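Local atomic coordinates of C2 domain protein (Scophthalmus maximus, PDB entry 3W56), a protein that binds calcium ions through its C2 domain and may be connected with wide-pore channel activity. Residues L24-L29 / D82-E87; F76-N81 / R104-G109; V108-H113 / H124-L129. All coordinates share one frame; numbering follows the deposited sequence.

Interaction 1: residues L24-L29 / D82-E87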
# COMPACT_ATOMS: atom_id res chain seq x y z
N LEU A 24 5.76 4.36 -12.37
CA LEU A 24 5.27 3.34 -11.45
C LEU A 24 3.76 3.49 -11.34
O LEU A 24 3.24 4.58 -11.08
CB LEU A 24 5.93 3.51 -10.07
CG LEU A 24 5.38 2.53 -9.04
CD1 LEU A 24 5.85 1.10 -9.38
CD2 LEU A 24 5.85 2.98 -7.62
N ARG A 25 3.04 2.36 -11.51
CA ARG A 25 1.62 2.27 -11.19
C ARG A 25 1.40 1.21 -10.09
O ARG A 25 1.85 0.06 -10.21
CB ARG A 25 0.80 1.97 -12.44
CG ARG A 25 -0.68 1.86 -12.13
CD ARG A 25 -1.32 1.19 -13.31
NE ARG A 25 -2.71 0.93 -13.03
CZ ARG A 25 -3.35 -0.07 -13.56
NH1 ARG A 25 -4.64 -0.23 -13.28
NH2 ARG A 25 -2.68 -0.90 -14.38
N LEU A 26 0.84 1.67 -8.98
CA LEU A 26 0.55 0.78 -7.85
C LEU A 26 -0.96 0.62 -7.85
O LEU A 26 -1.70 1.63 -7.99
CB LEU A 26 1.01 1.40 -6.58
CG LEU A 26 0.57 0.65 -5.30
CD1 LEU A 26 1.32 -0.69 -5.19
CD2 LEU A 26 0.87 1.51 -4.16
N TYR A 27 -1.46 -0.60 -7.74
CA TYR A 27 -2.90 -0.83 -7.93
C TYR A 27 -3.31 -2.13 -7.36
O TYR A 27 -2.43 -2.90 -6.87
CB TYR A 27 -3.29 -0.70 -9.41
CG TYR A 27 -2.55 -1.64 -10.38
CD1 TYR A 27 -3.22 -2.70 -11.03
CD2 TYR A 27 -1.25 -1.42 -10.69
CE1 TYR A 27 -2.54 -3.58 -11.96
CE2 TYR A 27 -0.53 -2.24 -11.61
CZ TYR A 27 -1.18 -3.33 -12.24
OH TYR A 27 -0.51 -4.08 -13.14
N ASN A 28 -4.61 -2.37 -7.36
CA ASN A 28 -5.19 -3.63 -6.82
C ASN A 28 -4.81 -3.89 -5.37
O ASN A 28 -4.60 -5.05 -4.97
CB ASN A 28 -4.92 -4.88 -7.73
CG ASN A 28 -5.58 -4.71 -9.12
OD1 ASN A 28 -6.36 -3.72 -9.34
ND2 ASN A 28 -5.19 -5.54 -10.07
N LEU A 29 -4.79 -2.83 -4.55
CA LEU A 29 -4.63 -2.95 -3.13
C LEU A 29 -5.82 -3.62 -2.44
O LEU A 29 -6.99 -3.25 -2.60
CB LEU A 29 -4.37 -1.57 -2.51
CG LEU A 29 -3.18 -0.85 -3.06
CD1 LEU A 29 -3.44 0.66 -2.60
CD2 LEU A 29 -2.03 -1.39 -2.37
N ASP A 82 14.13 1.77 -7.00
CA ASP A 82 13.58 2.63 -6.01
C ASP A 82 12.86 1.71 -5.02
O ASP A 82 12.37 0.60 -5.39
CB ASP A 82 12.52 3.51 -6.62
CG ASP A 82 13.08 4.71 -7.41
OD1 ASP A 82 14.28 5.08 -7.24
OD2 ASP A 82 12.26 5.33 -8.14
N ILE A 83 12.72 2.21 -3.81
CA ILE A 83 12.08 1.45 -2.76
C ILE A 83 10.64 1.90 -2.68
O ILE A 83 10.35 3.04 -2.27
CB ILE A 83 12.77 1.63 -1.42
CG1 ILE A 83 14.20 1.08 -1.53
CG2 ILE A 83 12.00 0.84 -0.35
CD1 ILE A 83 14.25 -0.28 -2.15
N LEU A 84 9.76 0.98 -3.09
CA LEU A 84 8.30 1.10 -2.91
C LEU A 84 8.03 0.72 -1.46
O LEU A 84 8.40 -0.36 -1.00
CB LEU A 84 7.50 0.19 -3.91
CG LEU A 84 6.00 0.04 -3.61
CD1 LEU A 84 5.23 1.33 -3.95
CD2 LEU A 84 5.41 -1.14 -4.40
N ARG A 85 7.48 1.65 -0.70
CA ARG A 85 7.10 1.40 0.67
C ARG A 85 5.58 1.62 0.89
O ARG A 85 4.97 2.69 0.53
CB ARG A 85 7.96 2.34 1.59
CG ARG A 85 7.49 2.39 2.99
CD ARG A 85 8.18 3.56 3.70
NE ARG A 85 7.80 3.65 5.10
CZ ARG A 85 8.46 3.06 6.10
NH1 ARG A 85 9.53 2.32 5.82
NH2 ARG A 85 8.06 3.21 7.37
N LEU A 86 4.98 0.63 1.51
CA LEU A 86 3.55 0.59 1.73
C LEU A 86 3.34 0.50 3.21
O LEU A 86 3.89 -0.33 3.89
CB LEU A 86 2.90 -0.59 1.00
CG LEU A 86 3.08 -0.61 -0.50
CD1 LEU A 86 2.28 -1.78 -1.17
CD2 LEU A 86 2.64 0.64 -1.19
N GLU A 87 2.54 1.40 3.72
CA GLU A 87 2.16 1.26 5.10
C GLU A 87 0.66 1.10 5.18
O GLU A 87 -0.09 1.90 4.57
CB GLU A 87 2.64 2.45 5.92
CG GLU A 87 4.10 2.76 5.76
CD GLU A 87 4.47 4.06 6.43
OE1 GLU A 87 3.57 4.67 7.05
OE2 GLU A 87 5.64 4.48 6.29

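Interaction 2: residues F76-N81 / R104-G109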
# COMPACT_ATOMS: atom_id res chain seq x y z
N PHE A 76 5.66 9.41 -11.87
CA PHE A 76 6.22 9.40 -13.24
C PHE A 76 7.73 9.66 -13.30
O PHE A 76 8.28 9.77 -14.39
CB PHE A 76 5.44 10.35 -14.15
CG PHE A 76 4.05 9.90 -14.39
CD1 PHE A 76 3.75 9.07 -15.44
CD2 PHE A 76 3.03 10.32 -13.51
CE1 PHE A 76 2.46 8.63 -15.64
CE2 PHE A 76 1.72 9.89 -13.68
CZ PHE A 76 1.44 9.05 -14.77
N LYS A 77 8.39 9.61 -12.12
CA LYS A 77 9.82 9.85 -11.95
C LYS A 77 10.44 8.64 -11.27
O LYS A 77 11.51 8.69 -10.64
CB LYS A 77 10.06 11.06 -11.05
CG LYS A 77 9.58 12.36 -11.65
CD LYS A 77 10.52 13.46 -11.19
CE LYS A 77 10.12 14.04 -9.88
NZ LYS A 77 11.35 14.70 -9.25
N ALA A 78 9.72 7.56 -11.35
CA ALA A 78 10.26 6.35 -10.73
C ALA A 78 11.48 5.83 -11.47
O ALA A 78 11.70 6.07 -12.67
CB ALA A 78 9.18 5.30 -10.66
N GLN A 79 12.31 5.08 -10.77
CA GLN A 79 13.40 4.40 -11.46
C GLN A 79 13.56 3.04 -10.83
O GLN A 79 13.20 2.85 -9.68
CB GLN A 79 14.71 5.18 -11.25
CG GLN A 79 14.83 6.46 -12.12
CD GLN A 79 14.94 6.11 -13.60
OE1 GLN A 79 14.53 6.89 -14.48
NE2 GLN A 79 15.49 4.92 -13.88
N GLU A 80 14.06 2.10 -11.62
CA GLU A 80 14.32 0.77 -11.15
C GLU A 80 15.18 0.83 -9.90
O GLU A 80 16.12 1.66 -9.81
CB GLU A 80 15.00 -0.03 -12.24
CG GLU A 80 15.15 -1.50 -11.89
CD GLU A 80 15.26 -2.38 -13.12
OE1 GLU A 80 15.90 -1.91 -14.10
OE2 GLU A 80 14.69 -3.51 -13.10
N ASN A 81 14.84 -0.03 -8.94
CA ASN A 81 15.43 -0.14 -7.62
C ASN A 81 15.06 0.89 -6.62
O ASN A 81 15.56 0.90 -5.50
CB ASN A 81 16.93 -0.44 -7.71
CG ASN A 81 17.17 -1.77 -8.39
OD1 ASN A 81 16.47 -2.74 -8.10
ND2 ASN A 81 18.08 -1.81 -9.35
N ARG A 104 10.05 -2.79 -0.80
CA ARG A 104 10.42 -3.62 -1.93
C ARG A 104 11.13 -2.79 -3.01
O ARG A 104 10.67 -1.72 -3.35
CB ARG A 104 9.14 -4.18 -2.52
CG ARG A 104 9.30 -4.83 -3.81
CD ARG A 104 8.06 -5.54 -4.14
NE ARG A 104 7.61 -6.47 -3.12
CZ ARG A 104 8.23 -7.63 -2.83
NH1 ARG A 104 9.34 -7.99 -3.49
NH2 ARG A 104 7.74 -8.45 -1.89
N GLN A 105 12.22 -3.32 -3.56
CA GLN A 105 12.84 -2.63 -4.69
C GLN A 105 12.04 -2.92 -5.93
O GLN A 105 11.75 -4.07 -6.25
CB GLN A 105 14.27 -3.09 -4.88
CG GLN A 105 15.33 -2.15 -4.26
CD GLN A 105 16.73 -2.76 -4.28
OE1 GLN A 105 16.90 -4.00 -4.46
NE2 GLN A 105 17.74 -1.92 -4.12
N ILE A 106 11.66 -1.87 -6.66
CA ILE A 106 10.83 -2.09 -7.83
C ILE A 106 11.66 -2.44 -9.08
O ILE A 106 12.76 -1.93 -9.29
CB ILE A 106 9.94 -0.89 -8.10
CG1 ILE A 106 10.86 0.34 -8.30
CG2 ILE A 106 9.07 -0.65 -6.90
CD1 ILE A 106 10.11 1.58 -8.85
N LYS A 107 11.10 -3.34 -9.87
CA LYS A 107 11.73 -3.95 -11.02
C LYS A 107 10.83 -3.72 -12.22
O LYS A 107 9.59 -3.71 -12.09
CB LYS A 107 11.93 -5.43 -10.80
CG LYS A 107 12.63 -5.70 -9.52
CD LYS A 107 14.09 -5.31 -9.57
CE LYS A 107 14.59 -5.24 -8.12
NZ LYS A 107 16.01 -5.70 -7.95
N VAL A 108 11.44 -3.52 -13.38
CA VAL A 108 10.62 -3.32 -14.59
C VAL A 108 9.62 -4.49 -14.73
O VAL A 108 9.91 -5.62 -14.34
CB VAL A 108 11.49 -3.23 -15.87
CG1 VAL A 108 10.64 -2.89 -17.08
CG2 VAL A 108 12.57 -2.18 -15.68
N GLY A 109 8.47 -4.19 -15.31
CA GLY A 109 7.45 -5.20 -15.52
C GLY A 109 6.26 -5.12 -14.58
O GLY A 109 6.10 -4.16 -13.83

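Interaction 3: residues V108-H113 / H124-L129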
# COMPACT_ATOMS: atom_id res chain seq x y z
N VAL A 108 11.44 -3.52 -13.38
CA VAL A 108 10.62 -3.32 -14.59
C VAL A 108 9.62 -4.49 -14.73
O VAL A 108 9.91 -5.62 -14.34
CB VAL A 108 11.49 -3.23 -15.87
CG1 VAL A 108 10.64 -2.89 -17.08
CG2 VAL A 108 12.57 -2.18 -15.68
N GLY A 109 8.47 -4.19 -15.31
CA GLY A 109 7.45 -5.20 -15.52
C GLY A 109 6.26 -5.12 -14.58
O GLY A 109 6.10 -4.16 -13.83
N THR A 110 5.43 -6.15 -14.61
CA THR A 110 4.23 -6.18 -13.79
C THR A 110 4.38 -7.29 -12.75
O THR A 110 4.77 -8.42 -13.08
CB THR A 110 2.99 -6.35 -14.66
OG1 THR A 110 2.81 -5.17 -15.44
CG2 THR A 110 1.72 -6.53 -13.81
N HIS A 111 4.08 -6.96 -11.50
CA HIS A 111 4.40 -7.89 -10.36
C HIS A 111 3.23 -7.94 -9.40
O HIS A 111 2.60 -6.91 -9.13
CB HIS A 111 5.65 -7.38 -9.62
CG HIS A 111 6.82 -7.22 -10.53
ND1 HIS A 111 7.59 -8.30 -10.93
CD2 HIS A 111 7.25 -6.15 -11.23
CE1 HIS A 111 8.49 -7.87 -11.80
NE2 HIS A 111 8.31 -6.58 -12.00
N GLU A 112 2.90 -9.14 -8.91
CA GLU A 112 1.93 -9.29 -7.84
C GLU A 112 2.69 -9.64 -6.59
O GLU A 112 3.60 -10.53 -6.58
CB GLU A 112 0.92 -10.39 -8.14
CG GLU A 112 0.19 -10.22 -9.44
CD GLU A 112 -0.53 -11.51 -9.83
OE1 GLU A 112 -1.27 -12.04 -8.96
OE2 GLU A 112 -0.34 -11.99 -10.97
N HIS A 113 2.33 -8.98 -5.50
CA HIS A 113 3.01 -9.19 -4.23
C HIS A 113 2.12 -9.26 -3.02
O HIS A 113 0.97 -8.83 -3.02
CB HIS A 113 4.08 -8.09 -3.98
CG HIS A 113 5.26 -8.17 -4.90
ND1 HIS A 113 6.17 -9.22 -4.84
CD2 HIS A 113 5.69 -7.36 -5.91
CE1 HIS A 113 7.09 -9.06 -5.78
NE2 HIS A 113 6.82 -7.93 -6.44
N HIS A 124 -2.30 -7.34 -0.29
CA HIS A 124 -1.91 -7.80 -1.61
C HIS A 124 -1.95 -6.61 -2.54
O HIS A 124 -2.76 -5.72 -2.33
CB HIS A 124 -2.91 -8.84 -2.14
CG HIS A 124 -3.14 -10.00 -1.22
ND1 HIS A 124 -2.22 -11.01 -1.10
CD2 HIS A 124 -4.16 -10.31 -0.38
CE1 HIS A 124 -2.64 -11.90 -0.21
NE2 HIS A 124 -3.82 -11.51 0.24
N TYR A 125 -1.03 -6.57 -3.47
CA TYR A 125 -0.97 -5.40 -4.36
C TYR A 125 -0.26 -5.80 -5.62
O TYR A 125 0.42 -6.84 -5.72
CB TYR A 125 -0.25 -4.25 -3.66
CG TYR A 125 1.21 -4.54 -3.32
CD1 TYR A 125 2.24 -4.07 -4.18
CD2 TYR A 125 1.56 -5.22 -2.15
CE1 TYR A 125 3.57 -4.26 -3.87
CE2 TYR A 125 2.94 -5.44 -1.83
CZ TYR A 125 3.93 -4.95 -2.72
OH TYR A 125 5.29 -5.10 -2.44
N MET A 126 -0.38 -4.94 -6.62
CA MET A 126 0.27 -5.16 -7.87
C MET A 126 1.00 -3.86 -8.17
O MET A 126 0.59 -2.78 -7.73
CB MET A 126 -0.71 -5.46 -9.01
CG MET A 126 -1.23 -6.84 -8.86
SD MET A 126 -2.22 -7.26 -10.28
CE MET A 126 -1.01 -7.18 -11.62
N TYR A 127 2.08 -4.00 -8.91
CA TYR A 127 2.61 -2.77 -9.52
C TYR A 127 3.16 -3.05 -10.87
O TYR A 127 3.56 -4.17 -11.20
CB TYR A 127 3.66 -2.09 -8.61
CG TYR A 127 5.01 -2.75 -8.66
CD1 TYR A 127 5.96 -2.38 -9.63
CD2 TYR A 127 5.35 -3.75 -7.76
CE1 TYR A 127 7.23 -3.02 -9.66
CE2 TYR A 127 6.57 -4.37 -7.78
CZ TYR A 127 7.51 -4.00 -8.74
OH TYR A 127 8.72 -4.68 -8.72
N THR A 128 3.15 -2.02 -11.70
CA THR A 128 3.76 -2.04 -13.02
C THR A 128 4.82 -0.92 -13.12
O THR A 128 4.49 0.24 -12.85
CB THR A 128 2.69 -1.88 -14.12
OG1 THR A 128 1.90 -3.08 -14.18
CG2 THR A 128 3.36 -1.72 -15.48
N LEU A 129 6.06 -1.28 -13.44
CA LEU A 129 7.09 -0.29 -13.74
C LEU A 129 7.41 -0.38 -15.23
O LEU A 129 7.84 -1.42 -15.76
CB LEU A 129 8.33 -0.51 -12.89
CG LEU A 129 9.47 0.51 -13.08
CD1 LEU A 129 9.11 1.86 -12.55
CD2 LEU A 129 10.63 -0.10 -12.30
O HOH W 1 8.96 -7.07 -7.88

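Interaction 1: residues L24-L29 / D82-E87
Glu-87 OE2 is gripped by two nitrogens of Arg-85, NE at 2.6 Å and NH2 at 2.9 Å, on one flank of a strand whose other flank carries Leu-84 and Leu-86 into the core against Leu-24, Leu-26 and Leu-29. The contact spans the C2 beta sandwich, from strand 22-32 in one sheet to strand 83-90 in the other. The two segments run in roughly the same direction, 30° apart, with their axes 10.7 Å from each other at closest approach, a gap too wide for backbone bonds and filled by leucine methyls. Leucine suits it because a branched, wholly apolar end can offer a methyl to each of two neighbours. Leu-84, its CG opposite the backbone N (chi1 168°), does exactly this: CD1 lies 4.1 Å from Leu-24 CD2, the two side chains set nearly perpendicular, and CD2 lies 4.2 Å from Leu-26 CD1. Leu-86 instead holds CG beside the N (chi1 -60°), a setting that turns its CD2 to Leu-26. Tyr-125 and Val-48 also pack on Leu-26, extending the apolar layer. The arginine-glutamate salt bridge lies on the sheet face turned away from the leucines; Arg-85 presents NE and NH2 side-on, with OE2 close to its guanidinium plane. At the core, Leu-26 and Leu-86 point toward each other's strand and overlap flank to flank, their CD2 methyls 3.6 Å apart.

Interaction 2: residues F76-N81 / R104-G109
Two connections at one end of the C2 sandwich meet here: the loop that leads into strand 83-90, and the crossing from strand 97-105 to the other sheet. The calcium-binding Asp-90 lies at the far end of strand 83-90, so this end is remote from the metal site. The central bond is Asn-81 N to Ile-106 O, 2.8 Å long and almost straight at 171°, with the donor in the carbonyl plane. Asn-81 has a positive phi, a conformation that asparagine tolerates well, and its OD1 receives a weak bond from Lys-107 NZ at 3.0 Å. Its own carbonyl O rests against Gln-105 CG at 3.3 Å, which brings the aliphatic part of that glutamine alongside the turn. Glu-80 reaches across in an extended form, CG opposite the backbone N (chi1 -173°), and OE2 accepts a long bond of 3.3 Å from Val-108 N, approached from well above the carboxylate plane. The same carboxylate lies against Val-108 CG2. Ile-106 sends CD1 to within 3.4 Å of Gln-79 O and 4.2 Å of Ala-78 CB; it is buried, and its side chain also packs on Leu-84 and Leu-129. The charged ends of Glu-80 and Lys-107 do not touch, yet their opposite charges may add a mild attraction. The loops are thus joined chiefly by one strong backbone bond, supplemented by one long and one weak side-chain bond among exposed residues.

Interaction 3: residues V108-H113 / H124-L129
A cluster of four aromatic side chains, His-111, His-113, Tyr-125 and Tyr-127, lines one face of this antiparallel hairpin, and a water joins His-113 NE2, 2.7 Å away, to Tyr-127 OH. Strand 109-116 is the edge strand of one sheet of the C2 sandwich, paired with its inner neighbour 122-130 through the hydrogen-bonded pairs Gly-109/Leu-129, His-111/Tyr-127 and His-113/Tyr-125. Both tyrosine rings swing toward the edge strand because CG sits between the backbone N and carbonyl carbon (chi1 63° in Tyr-125, 79° in Tyr-127). The face of Tyr-125 receives His-113 CB in a CH-pi contact, 3.8 Å from the ring centroid. The imidazole of His-113 instead meets Tyr-127 rim to rim, CD2 to CE2 at 3.6 Å, while the His-111 ring lies oblique to Tyr-127, its CD2 3.3 Å from OH. His-111 NE2-H bonds to Val-108 O at 3.0 Å, from above the carbonyl plane but close to the imidazole plane, and a weak second bond to Lys-107 O further restrains the ring. Between those residues Gly-109 takes a positive phi, and having no CB it avoids pressing on the Val-108 carbonyl. On the opposite face Thr-110 OG1 and Thr-128 OG1 lie 2.6 Å apart in a hydrogen bond, and Met-126 CE packs 3.6 Å from Thr-110 CG2. The buried tyrosine rings thus supply apolar bulk while their hydroxyls bond to Arg-104 NE (Tyr-125) and to Lys-107 N and the water (Tyr-127); the partly exposed histidines add the NE2 bonds.

Overall arrangement
From the N terminus, strand 22-32 enters interaction 1, which closes a long loop by bringing 82-87 in the opposite sheet over 24-29. Within that loop lies 76-81, and its partner 104-109 comes only after 82-87, so interactions 1 and 2 cross along the chain. Interaction 2 draws together the ends of the span containing strands 83-90 and 97-105. Interaction 3 starts where it finishes, sharing Val-108 and Gly-109, and closes the final hairpin; it follows interaction 1 in series. Backbone bonds join 82-84 to 104-106, and Arg-25 to Thr-128. Interaction 1 thus holds sheet to sheet, interaction 2 ties connecting loops at one end, and interaction 3 builds the sheet edge.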